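Local coordinates for protein beta-N-acetylhexosaminidase (PDB 3RCN) that probably hydrolyses terminal non-reducing N-acetyl-D-hexosamine residues of N-acetyl-beta-D-hexosaminides, as a glycosyl hydrolase of family 20, at residues T496-A501 with R514-P519; L406-R411 with S476-V481; A326-K331 with D338-L343; A252-Y257 with T282-S287; L106-P111 with P128-E133. One frame throughout, in Å; residues are numbered along the deposited sequence.

Interaction 1: T496-A501 with R514-P519; sequences TRLTGA and RPLSGP
L516 overlaps the methyl group of T499 and, more loosely, the end of L498. L516 projects from a loop onto the side of helix 491-508. Its CD2 branch does the touching. CD2 lies 3.4 Å from T499 CG2, and the two side chains cross at about a right angle. From the preceding position of the helix, L498 brings its CD2 to 4.2 Å from L516 CD2. No hydrogen bond joins the segments, so the contact is purely apolar.

The T499 torsion sorts its two branches. With chi1 at 64°, OG1 sits between the backbone N and the carbonyl carbon, and CG2 is left beside the backbone N, where L516 meets it. OG1 hydrogen-bonds L495 O, one turn back in the same helix. The hydroxyl is thus tied to the helix backbone while the methyl faces the leucine. L516 also touches L495 and L503, so its contacts span about two turns of the helix.

L516 lies within a type I beta turn from P515 to G518. The turn is closed by G518 N bonding P515 O at 2.9 Å. G518 takes a positive phi of 112°, a backbone shape that calls for glycine. Its CA lies above one face of the R514 guanidinium group, toward the rim. R514 NH1 forms a salt bridge with E418.

The contact is partly buried and lies away from the predicted active site. It is a case of a chain folding back after a helix, with a beta-turn leucine packed on the helix just left.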
# COMPACT_ATOMS: atom_id res chain seq x y z
N THR A 496 27.06 2.16 11.19
CA THR A 496 27.38 0.75 11.05
C THR A 496 26.17 -0.11 11.38
O THR A 496 25.96 -1.15 10.76
CB THR A 496 28.60 0.35 11.93
OG1 THR A 496 28.21 0.24 13.30
CG2 THR A 496 29.71 1.40 11.80
N ARG A 497 25.36 0.30 12.34
CA ARG A 497 24.12 -0.42 12.58
C ARG A 497 23.10 -0.19 11.46
O ARG A 497 22.39 -1.11 11.04
CB ARG A 497 23.55 -0.08 13.95
CG ARG A 497 24.39 -0.64 15.08
CD ARG A 497 23.78 -0.35 16.43
NE ARG A 497 23.90 1.06 16.79
CZ ARG A 497 22.90 1.81 17.23
NH1 ARG A 497 21.69 1.27 17.36
NH2 ARG A 497 23.10 3.09 17.53
N LEU A 498 23.05 1.05 10.96
CA LEU A 498 22.10 1.42 9.92
C LEU A 498 22.36 0.62 8.65
O LEU A 498 21.49 -0.11 8.16
CB LEU A 498 22.19 2.92 9.62
CG LEU A 498 21.19 3.46 8.60
CD1 LEU A 498 19.79 3.45 9.18
CD2 LEU A 498 21.56 4.85 8.16
N THR A 499 23.58 0.74 8.15
CA THR A 499 23.98 0.06 6.93
C THR A 499 24.11 -1.45 7.15
O THR A 499 23.72 -2.24 6.29
CB THR A 499 25.31 0.60 6.42
OG1 THR A 499 26.33 0.32 7.39
CG2 THR A 499 25.22 2.11 6.24
N GLY A 500 24.63 -1.84 8.31
CA GLY A 500 24.81 -3.25 8.65
C GLY A 500 23.54 -4.07 8.70
O GLY A 500 23.51 -5.18 8.18
N ALA A 501 22.49 -3.54 9.33
CA ALA A 501 21.23 -4.28 9.53
C ALA A 501 19.96 -3.54 9.08
O ALA A 501 19.17 -4.07 8.29
CB ALA A 501 21.10 -4.79 10.96
N ARG A 514 16.03 7.15 0.90
CA ARG A 514 17.13 7.77 0.17
C ARG A 514 18.38 6.96 0.46
O ARG A 514 18.76 6.84 1.62
CB ARG A 514 17.38 9.22 0.57
CG ARG A 514 18.23 9.99 -0.46
CD ARG A 514 18.69 11.37 0.00
NE ARG A 514 19.95 11.27 0.73
CZ ARG A 514 21.11 11.80 0.33
NH1 ARG A 514 21.19 12.50 -0.79
NH2 ARG A 514 22.19 11.64 1.08
N PRO A 515 19.01 6.39 -0.58
CA PRO A 515 20.26 5.68 -0.33
C PRO A 515 21.29 6.66 0.21
O PRO A 515 21.26 7.84 -0.13
CB PRO A 515 20.66 5.19 -1.72
CG PRO A 515 19.38 5.11 -2.48
CD PRO A 515 18.59 6.30 -1.99
N LEU A 516 22.20 6.16 1.05
CA LEU A 516 23.17 7.02 1.70
C LEU A 516 24.04 7.82 0.72
O LEU A 516 24.45 8.96 1.00
CB LEU A 516 24.02 6.20 2.66
CG LEU A 516 23.35 5.97 4.03
CD1 LEU A 516 21.95 5.38 3.89
CD2 LEU A 516 24.22 5.08 4.89
N SER A 517 24.30 7.23 -0.44
CA SER A 517 25.15 7.86 -1.45
C SER A 517 24.36 8.81 -2.35
O SER A 517 24.88 9.38 -3.29
CB SER A 517 25.92 6.81 -2.27
OG SER A 517 25.05 5.85 -2.84
N GLY A 518 23.09 9.01 -2.02
CA GLY A 518 22.25 9.88 -2.82
C GLY A 518 21.14 9.20 -3.59
O GLY A 518 21.05 7.97 -3.62
N PRO A 519 20.23 10.01 -4.14
CA PRO A 519 19.02 9.53 -4.80
C PRO A 519 19.29 8.57 -5.96
O PRO A 519 20.20 8.81 -6.75
CB PRO A 519 18.36 10.81 -5.32
CG PRO A 519 19.38 11.91 -5.14
CD PRO A 519 20.24 11.48 -4.01

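Interaction 2: L406-R411 with S476-V481; sequences LYLDHR and SAISEV
L406 and L408 approach I478 in two different ways. L406 and I478 cross obliquely, with L406 CD2 lying 4.1 Å from I478 CG1 and equally near I478 CD1. L408 instead lies alongside I478 and runs in the opposite sense. Its CD2 meets I478 CD1 at 3.9 Å. The isoleucine of helix 474-483 is therefore touched by a methyl from each of two loop leucines.

L406 does not leave its backbone pointing at the helix. Its chi1 of -61° sets CG beside the backbone N, and from there the CD2 end comes nearer to I478. L408 points toward the helix from the start. Between them, Y407 turns away, and its ring meets that of W457. L408 itself lies in a type I beta turn from Y407 to H410.

Both leucines also have backbone hydrogen bonds with N455 of barrel strand 449-456. L408 packs on A454 and I456 of that strand, and I478 touches V431.

All three touching side chains are buried, and no hydrogen bond crosses between the segments. The contact thus depends on the fit of branched aliphatic groups in the interior of the catalytic domain, with no directional polar bond to fix it.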
# COMPACT_ATOMS: atom_id res chain seq x y z
N LEU A 406 13.87 19.23 12.54
CA LEU A 406 12.95 18.11 12.39
C LEU A 406 11.96 18.11 11.21
O LEU A 406 10.98 17.36 11.24
CB LEU A 406 12.25 17.81 13.71
CG LEU A 406 13.23 17.41 14.81
CD1 LEU A 406 12.50 16.86 16.02
CD2 LEU A 406 14.22 16.39 14.29
N TYR A 407 12.10 19.04 10.26
CA TYR A 407 11.19 19.05 9.11
C TYR A 407 11.73 18.19 7.96
O TYR A 407 12.77 18.50 7.37
CB TYR A 407 10.89 20.48 8.62
CG TYR A 407 9.85 21.21 9.46
CD1 TYR A 407 9.54 20.79 10.75
CD2 TYR A 407 9.15 22.29 8.94
CE1 TYR A 407 8.59 21.44 11.50
CE2 TYR A 407 8.18 22.95 9.70
CZ TYR A 407 7.91 22.52 10.98
OH TYR A 407 6.96 23.15 11.75
N LEU A 408 11.01 17.11 7.66
CA LEU A 408 11.53 16.09 6.76
C LEU A 408 11.20 16.32 5.29
O LEU A 408 11.67 15.59 4.42
CB LEU A 408 11.04 14.70 7.20
CG LEU A 408 11.44 14.27 8.61
CD1 LEU A 408 10.88 12.88 8.95
CD2 LEU A 408 12.96 14.29 8.75
N ASP A 409 10.38 17.32 5.00
CA ASP A 409 10.19 17.76 3.62
C ASP A 409 11.44 18.50 3.13
O ASP A 409 11.61 18.73 1.94
CB ASP A 409 8.92 18.61 3.47
CG ASP A 409 8.88 19.81 4.43
OD1 ASP A 409 8.53 20.92 3.96
OD2 ASP A 409 9.16 19.65 5.64
N HIS A 410 12.35 18.83 4.05
CA HIS A 410 13.55 19.57 3.68
C HIS A 410 14.62 18.67 3.09
O HIS A 410 14.82 17.56 3.56
CB HIS A 410 14.15 20.34 4.86
CG HIS A 410 13.30 21.47 5.34
ND1 HIS A 410 13.77 22.44 6.21
CD2 HIS A 410 12.01 21.79 5.09
CE1 HIS A 410 12.81 23.29 6.48
NE2 HIS A 410 11.73 22.93 5.81
N ARG A 411 15.33 19.21 2.10
CA ARG A 411 16.37 18.51 1.36
C ARG A 411 17.43 17.86 2.25
O ARG A 411 17.84 18.44 3.25
CB ARG A 411 17.03 19.47 0.39
CG ARG A 411 17.83 20.56 1.06
CD ARG A 411 17.64 21.85 0.29
NE ARG A 411 18.25 23.00 0.95
CZ ARG A 411 19.32 23.64 0.49
NH1 ARG A 411 19.91 23.23 -0.63
NH2 ARG A 411 19.79 24.68 1.14
N SER A 476 14.63 7.07 10.97
CA SER A 476 15.22 5.99 11.74
C SER A 476 16.16 6.55 12.80
O SER A 476 16.15 6.10 13.96
CB SER A 476 15.97 5.01 10.84
OG SER A 476 15.11 4.38 9.92
N ALA A 477 16.98 7.51 12.40
CA ALA A 477 17.89 8.18 13.33
C ALA A 477 17.11 8.98 14.39
O ALA A 477 17.43 8.96 15.59
CB ALA A 477 18.82 9.08 12.55
N ILE A 478 16.07 9.67 13.94
CA ILE A 478 15.16 10.38 14.82
C ILE A 478 14.49 9.45 15.84
O ILE A 478 14.38 9.79 17.01
CB ILE A 478 14.11 11.18 14.01
CG1 ILE A 478 14.75 12.46 13.46
CG2 ILE A 478 12.92 11.54 14.85
CD1 ILE A 478 14.17 12.93 12.15
N SER A 479 14.05 8.27 15.41
CA SER A 479 13.40 7.35 16.34
C SER A 479 14.34 6.99 17.48
O SER A 479 13.89 6.75 18.60
CB SER A 479 12.90 6.08 15.64
OG SER A 479 13.96 5.18 15.33
N GLU A 480 15.65 6.96 17.19
CA GLU A 480 16.65 6.67 18.22
C GLU A 480 16.82 7.85 19.17
O GLU A 480 16.88 7.69 20.39
CB GLU A 480 17.99 6.28 17.59
CG GLU A 480 19.04 5.94 18.63
CD GLU A 480 20.04 4.88 18.17
OE1 GLU A 480 19.60 3.77 17.79
OE2 GLU A 480 21.26 5.15 18.22
N VAL A 481 16.89 9.04 18.60
CA VAL A 481 16.97 10.26 19.40
C VAL A 481 15.80 10.32 20.39
O VAL A 481 15.99 10.68 21.54
CB VAL A 481 17.01 11.52 18.50
CG1 VAL A 481 16.88 12.78 19.34
CG2 VAL A 481 18.28 11.54 17.64

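Interaction 3: A326-K331 with D338-L343; sequences AQAQAK and DDVSGL. With SO4 (sulfate ion), chain C; SO4 (sulfate ion), chain D.
V340 and L343 carry the contact, both packing on A328 in helix 326-335. Just before them, D339 caps the turn that leads into the next helix. Its OD1 takes S341 OG at 2.7 Å from the syn side and S341 N through a weak bond.

V340 follows and points toward helix 326-335. Its CG2 lies 3.5 Å from A328 CB and 4.0 Å from Q329 CD, with the Q329 side chain crossing at about a right angle. Q329 NE2 bonds Q323 O and also O1 of a sulfate at 3.2 Å. V340 N makes a weak bond to O4 of the same ion, which probably comes from the crystallisation liquor.

S341 and G342 complete a type I turn from D339. L343 then turns back in. Its CD1 rests 3.9 Å from A328 CB, and its CD2 lies 3.7 Å from K331 CG. The K331 chain bends at chi2 (62°), which leads its end away to E288, E334 and a second sulfate, whose O2 is 3.1 Å from NZ. An alanine at K331 lacks CG and the amine, which would probably leave L343 CD2 less well packed and E288 and E334 without their shared positive partner.

The corner joins helix 326-335 to helix 342-357. V340 also touches W322 and Q323 of helix 320-323, and L343 reaches V286 in the loop before helix 288-304.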
# COMPACT_ATOMS: atom_id res chain seq x y z
N ALA A 326 -15.18 44.93 7.48
CA ALA A 326 -16.19 45.59 8.30
C ALA A 326 -16.74 44.64 9.36
O ALA A 326 -17.03 45.07 10.48
CB ALA A 326 -17.31 46.17 7.45
N GLN A 327 -16.87 43.36 9.03
CA GLN A 327 -17.41 42.39 9.98
C GLN A 327 -16.44 42.10 11.12
O GLN A 327 -16.84 41.93 12.27
CB GLN A 327 -17.78 41.07 9.28
CG GLN A 327 -18.38 40.00 10.20
CD GLN A 327 -17.34 39.16 10.94
OE1 GLN A 327 -16.17 39.12 10.57
NE2 GLN A 327 -17.78 38.50 12.02
N ALA A 328 -15.17 42.01 10.78
CA ALA A 328 -14.14 41.70 11.76
C ALA A 328 -14.02 42.86 12.74
O ALA A 328 -13.94 42.67 13.95
CB ALA A 328 -12.82 41.42 11.04
N GLN A 329 -14.01 44.08 12.20
CA GLN A 329 -13.98 45.28 13.01
C GLN A 329 -15.15 45.31 13.98
O GLN A 329 -14.95 45.45 15.19
CB GLN A 329 -13.99 46.51 12.11
CG GLN A 329 -12.79 46.58 11.18
CD GLN A 329 -11.47 46.79 11.92
OE1 GLN A 329 -11.45 47.02 13.13
NE2 GLN A 329 -10.36 46.71 11.19
N ALA A 330 -16.36 45.15 13.47
CA ALA A 330 -17.55 45.08 14.31
C ALA A 330 -17.38 44.05 15.44
O ALA A 330 -17.67 44.34 16.61
CB ALA A 330 -18.80 44.76 13.48
N LYS A 331 -16.91 42.86 15.09
CA LYS A 331 -16.74 41.76 16.05
C LYS A 331 -15.77 42.08 17.19
O LYS A 331 -16.02 41.77 18.35
CB LYS A 331 -16.28 40.48 15.34
CG LYS A 331 -16.45 39.25 16.19
CD LYS A 331 -17.91 39.06 16.51
CE LYS A 331 -18.14 37.89 17.42
NZ LYS A 331 -19.60 37.78 17.69
N ASP A 338 -8.57 44.77 21.64
CA ASP A 338 -7.77 45.95 21.31
C ASP A 338 -7.75 46.15 19.80
O ASP A 338 -7.97 47.26 19.30
CB ASP A 338 -6.34 45.82 21.84
CG ASP A 338 -6.24 46.16 23.33
OD1 ASP A 338 -7.05 46.98 23.83
OD2 ASP A 338 -5.34 45.60 23.99
N ASP A 339 -7.47 45.08 19.07
CA ASP A 339 -7.50 45.15 17.63
C ASP A 339 -7.99 43.87 16.98
O ASP A 339 -8.24 42.85 17.65
CB ASP A 339 -6.13 45.53 17.06
CG ASP A 339 -5.09 44.44 17.25
OD1 ASP A 339 -5.44 43.37 17.80
OD2 ASP A 339 -3.93 44.64 16.84
N VAL A 340 -8.09 43.93 15.67
CA VAL A 340 -8.73 42.90 14.88
C VAL A 340 -7.93 41.60 14.96
O VAL A 340 -8.47 40.52 14.77
CB VAL A 340 -8.94 43.41 13.44
CG1 VAL A 340 -7.85 42.89 12.51
CG2 VAL A 340 -10.34 43.10 12.94
N SER A 341 -6.65 41.72 15.30
CA SER A 341 -5.78 40.56 15.41
C SER A 341 -6.03 39.70 16.66
O SER A 341 -5.48 38.62 16.81
CB SER A 341 -4.32 41.01 15.39
OG SER A 341 -3.91 41.44 16.68
N GLY A 342 -6.86 40.19 17.57
CA GLY A 342 -7.16 39.46 18.79
C GLY A 342 -8.20 38.39 18.53
O GLY A 342 -8.41 37.50 19.34
N LEU A 343 -8.85 38.49 17.38
CA LEU A 343 -9.89 37.55 17.00
C LEU A 343 -9.31 36.14 16.81
O LEU A 343 -9.99 35.12 16.99
CB LEU A 343 -10.54 38.02 15.69
CG LEU A 343 -11.50 39.19 15.74
CD1 LEU A 343 -11.72 39.73 14.33
CD2 LEU A 343 -12.81 38.74 16.36
S SO4 C . -21.23 37.69 14.32
O1 SO4 C . -22.20 37.12 13.39
O2 SO4 C . -20.39 36.63 14.88
O3 SO4 C . -20.37 38.66 13.64
O4 SO4 C . -21.94 38.36 15.41
S SO4 D . -6.70 47.26 12.89
O1 SO4 D . -7.32 47.51 11.58
O2 SO4 D . -5.57 46.34 12.74
O3 SO4 D . -6.21 48.52 13.42
O4 SO4 D . -7.67 46.67 13.80

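Interaction 4: A252-Y257 with T282-S287; sequences AAIAAY and TVLEVS
The long connection between barrel strand 239-243 and helix 288-304 folds on itself here, where I254 of the short helix 251-256 meets T282, V283 and L284. I254 does nearly all the touching from its side. Its CG1 branch lies beside the backbone N (chi1 -64°), which carries CD1 out to the loop backbone. CD1 lies 3.6 Å from V283 O and 4.1 Å from L284 N. One methyl thus rests on the peptide link between these two residues.

Two side chains add looser contacts. The end of L284 comes nearer the helix, and its CD2 is 4.1 Å from I254 CG1. T282 CG2 comes within 4.2 Å of I254 CD1. V283 turns its own side chain away from the helix, to about 8 Å from the side chain of E316, the predicted proton donor. I254 also touches V271 of the intervening loop, and L284 packs on F347 of helix 342-357.

V283 O accepts from Q321 NE2, and L284 O from W322 NE1. These two carbonyls thus find donors beyond the contact. Toward helix 251-256 the loop offers packing alone, with no hydrogen bond crossing.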
# COMPACT_ATOMS: atom_id res chain seq x y z
N ALA A 252 -10.04 25.30 1.61
CA ALA A 252 -10.77 24.13 1.14
C ALA A 252 -12.17 24.14 1.73
O ALA A 252 -13.15 23.96 1.01
CB ALA A 252 -10.04 22.82 1.46
N ALA A 253 -12.25 24.38 3.04
CA ALA A 253 -13.54 24.52 3.71
C ALA A 253 -14.36 25.72 3.18
O ALA A 253 -15.58 25.63 3.01
CB ALA A 253 -13.33 24.63 5.22
N ILE A 254 -13.69 26.83 2.90
CA ILE A 254 -14.34 28.01 2.33
C ILE A 254 -14.92 27.74 0.93
O ILE A 254 -16.01 28.19 0.61
CB ILE A 254 -13.39 29.24 2.32
CG1 ILE A 254 -13.05 29.65 3.76
CG2 ILE A 254 -14.03 30.42 1.59
CD1 ILE A 254 -11.82 30.50 3.86
N ALA A 255 -14.18 27.00 0.10
CA ALA A 255 -14.69 26.56 -1.20
C ALA A 255 -16.00 25.78 -1.07
O ALA A 255 -16.97 26.04 -1.77
CB ALA A 255 -13.64 25.71 -1.96
N ALA A 256 -16.00 24.80 -0.17
CA ALA A 256 -17.17 23.99 0.12
C ALA A 256 -18.34 24.85 0.61
O ALA A 256 -19.45 24.73 0.08
CB ALA A 256 -16.83 22.93 1.18
N TYR A 257 -18.08 25.69 1.62
CA TYR A 257 -19.11 26.53 2.25
C TYR A 257 -18.65 27.99 2.35
O TYR A 257 -18.08 28.39 3.35
CB TYR A 257 -19.45 25.98 3.65
CG TYR A 257 -20.10 24.62 3.61
CD1 TYR A 257 -21.48 24.49 3.50
CD2 TYR A 257 -19.34 23.45 3.67
CE1 TYR A 257 -22.09 23.25 3.45
CE2 TYR A 257 -19.95 22.20 3.62
CZ TYR A 257 -21.33 22.11 3.51
OH TYR A 257 -21.96 20.89 3.46
N THR A 282 -6.30 34.35 2.19
CA THR A 282 -7.71 34.04 2.34
C THR A 282 -7.94 33.11 3.53
O THR A 282 -7.47 31.99 3.55
CB THR A 282 -8.27 33.47 1.04
OG1 THR A 282 -8.25 34.50 0.05
CG2 THR A 282 -9.70 32.97 1.23
N VAL A 283 -8.68 33.60 4.52
CA VAL A 283 -8.85 32.86 5.77
C VAL A 283 -10.29 32.91 6.25
O VAL A 283 -11.14 33.55 5.64
CB VAL A 283 -7.90 33.40 6.85
CG1 VAL A 283 -6.47 33.25 6.39
CG2 VAL A 283 -8.18 34.86 7.14
N LEU A 284 -10.58 32.23 7.35
CA LEU A 284 -11.93 32.24 7.89
C LEU A 284 -12.36 33.65 8.28
O LEU A 284 -11.56 34.48 8.72
CB LEU A 284 -12.04 31.34 9.11
CG LEU A 284 -11.85 29.84 8.87
CD1 LEU A 284 -11.98 29.10 10.18
CD2 LEU A 284 -12.86 29.30 7.86
N GLU A 285 -13.65 33.91 8.13
CA GLU A 285 -14.24 35.07 8.72
C GLU A 285 -14.69 34.57 10.08
O GLU A 285 -15.56 33.71 10.16
CB GLU A 285 -15.45 35.52 7.90
CG GLU A 285 -16.23 36.65 8.54
CD GLU A 285 -17.38 37.15 7.69
OE1 GLU A 285 -17.27 38.27 7.14
OE2 GLU A 285 -18.40 36.42 7.57
N VAL A 286 -14.07 35.09 11.14
CA VAL A 286 -14.40 34.65 12.49
C VAL A 286 -15.70 35.29 12.97
O VAL A 286 -15.84 36.51 13.00
CB VAL A 286 -13.27 34.93 13.48
CG1 VAL A 286 -11.97 34.34 12.96
CG2 VAL A 286 -13.11 36.40 13.70
N SER A 287 -16.63 34.45 13.41
CA SER A 287 -18.00 34.86 13.63
C SER A 287 -18.76 33.70 14.23
O SER A 287 -18.22 32.59 14.35
CB SER A 287 -18.67 35.25 12.31
OG SER A 287 -18.82 34.12 11.49

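Interaction 5: L106-P111 with P128-E133; sequences LQLLGP and PRVSVE
G110 N, two residues beyond the L108 that packs on P128 and V130, is gripped by two carbonyls. It bonds Q107 O at 3.2 Å and, weakly, L106 O. These bonds close the last turn of helix 95-109. The helix lies against the mixed sheet of the N-terminal domain, consistent with the alpha-beta half sandwich described for this protein. G110 leaves helical angles with a positive phi of 106°, and the chain turns off into P111.

The contact joins this helix end to strand 125-134. L108 supplies everything from the helix side. Its carbonyl and its side chain each meet the strand. L108 O lies 3.6 Å from P128 CD, at the start of the segment, and L108 CD2 is 4.2 Å from P128 CG in the same ring. No hydrogen bond crosses.

Along the strand, R129 points away from the helix, and V130 points toward it. The strand is held on both edges: R129 has backbone bonds with G20 and G22 of strand 16-26, and V130 with V84 of strand 80-84. V130 also packs on F17 and V84, and L108 touches L82. They therefore share an apolar layer between helix and sheet.

Q107 NE2 bonds I11 O, and Q107 and P111 touch helix 491-508, so this helix end also borders helix 491-508.

The L108 chain is extended at chi2 (178°), which takes its end out to the strand. It meets V130 tip to tip, with CD1 at 3.8 Å from V130 CG2.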
# COMPACT_ATOMS: atom_id res chain seq x y z
N LEU A 106 11.52 -9.19 16.91
CA LEU A 106 11.55 -9.30 15.46
C LEU A 106 12.89 -8.88 14.89
O LEU A 106 13.43 -9.55 14.02
CB LEU A 106 10.43 -8.50 14.83
CG LEU A 106 9.03 -9.04 15.12
CD1 LEU A 106 8.05 -8.38 14.18
CD2 LEU A 106 8.98 -10.55 14.98
N GLN A 107 13.43 -7.76 15.38
CA GLN A 107 14.76 -7.34 14.96
C GLN A 107 15.82 -8.40 15.27
O GLN A 107 16.71 -8.64 14.46
CB GLN A 107 15.15 -6.00 15.58
CG GLN A 107 14.26 -4.85 15.15
CD GLN A 107 14.94 -3.50 15.29
OE1 GLN A 107 16.02 -3.39 15.89
NE2 GLN A 107 14.33 -2.47 14.72
N LEU A 108 15.71 -9.05 16.43
CA LEU A 108 16.63 -10.13 16.80
C LEU A 108 16.57 -11.36 15.86
O LEU A 108 17.59 -12.04 15.64
CB LEU A 108 16.40 -10.57 18.25
CG LEU A 108 16.94 -9.68 19.37
CD1 LEU A 108 16.56 -10.27 20.70
CD2 LEU A 108 18.46 -9.51 19.28
N LEU A 109 15.39 -11.65 15.31
CA LEU A 109 15.22 -12.76 14.38
C LEU A 109 15.74 -12.45 12.97
O LEU A 109 16.04 -13.38 12.21
CB LEU A 109 13.76 -13.19 14.30
CG LEU A 109 13.16 -13.76 15.59
CD1 LEU A 109 11.65 -13.60 15.61
CD2 LEU A 109 13.55 -15.21 15.80
N GLY A 110 15.85 -11.17 12.64
CA GLY A 110 16.34 -10.75 11.33
C GLY A 110 15.26 -10.21 10.41
O GLY A 110 14.07 -10.39 10.68
N PRO A 111 15.66 -9.57 9.29
CA PRO A 111 14.73 -8.89 8.38
C PRO A 111 13.62 -9.77 7.81
O PRO A 111 12.57 -9.22 7.46
CB PRO A 111 15.65 -8.40 7.24
CG PRO A 111 16.98 -8.30 7.86
CD PRO A 111 17.05 -9.44 8.83
N PRO A 128 19.52 -15.12 18.95
CA PRO A 128 20.72 -15.11 19.79
C PRO A 128 20.33 -14.94 21.25
O PRO A 128 19.35 -14.26 21.53
CB PRO A 128 21.49 -13.88 19.29
CG PRO A 128 20.51 -13.09 18.49
CD PRO A 128 19.55 -14.07 17.92
N ARG A 129 21.06 -15.56 22.18
CA ARG A 129 20.69 -15.44 23.58
C ARG A 129 21.19 -14.12 24.12
O ARG A 129 22.39 -13.84 24.11
CB ARG A 129 21.21 -16.62 24.40
CG ARG A 129 20.48 -17.93 24.10
CD ARG A 129 20.76 -18.99 25.15
NE ARG A 129 20.08 -20.25 24.85
CZ ARG A 129 20.52 -21.14 23.96
NH1 ARG A 129 21.65 -20.91 23.29
NH2 ARG A 129 19.85 -22.27 23.74
N VAL A 130 20.26 -13.29 24.59
CA VAL A 130 20.58 -11.96 25.10
C VAL A 130 19.70 -11.58 26.28
O VAL A 130 18.65 -12.18 26.53
CB VAL A 130 20.38 -10.87 24.03
CG1 VAL A 130 21.23 -11.13 22.82
CG2 VAL A 130 18.91 -10.77 23.64
N SER A 131 20.15 -10.56 27.00
CA SER A 131 19.32 -9.91 28.01
C SER A 131 19.23 -8.45 27.61
O SER A 131 20.25 -7.78 27.42
CB SER A 131 19.96 -10.03 29.39
OG SER A 131 20.55 -11.31 29.57
N VAL A 132 18.00 -7.95 27.48
CA VAL A 132 17.78 -6.54 27.16
C VAL A 132 16.87 -5.86 28.18
O VAL A 132 15.87 -6.43 28.59
CB VAL A 132 17.16 -6.36 25.77
CG1 VAL A 132 17.09 -4.88 25.40
CG2 VAL A 132 17.92 -7.15 24.74
N GLU A 133 17.23 -4.65 28.58
CA GLU A 133 16.37 -3.83 29.41
C GLU A 133 16.17 -2.47 28.76
O GLU A 133 17.15 -1.79 28.42
CB GLU A 133 16.95 -3.68 30.82
CG GLU A 133 16.81 -4.93 31.67
CD GLU A 133 17.57 -4.86 32.97
OE1 GLU A 133 17.86 -3.73 33.43
OE2 GLU A 133 17.89 -5.93 33.53

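None of the five contacts has a hydrogen bond between its segments, and aliphatic packing dominates, but they differ in burial and surroundings. Interactions 2, 3 and 4 are buried and lie in the catalytic domain. Interactions 1 and 5 are partly buried. Interaction 5 belongs to the N-terminal domain and is the one helix-on-strand contact. Interactions 1 and 2 sit on successive helices, joined by a salt bridge between R497 and E480. Interactions 3 and 4 also touch: Q327 NE2 probably bonds V286 O, and L343 packs on V286. Interaction 3 adds charged and sulfate-bound groups at its edge. Interaction 4 lies closest to the predicted proton donor. Interactions 1 and 5 are on the other side of the chain's centre from interactions 3 and 4.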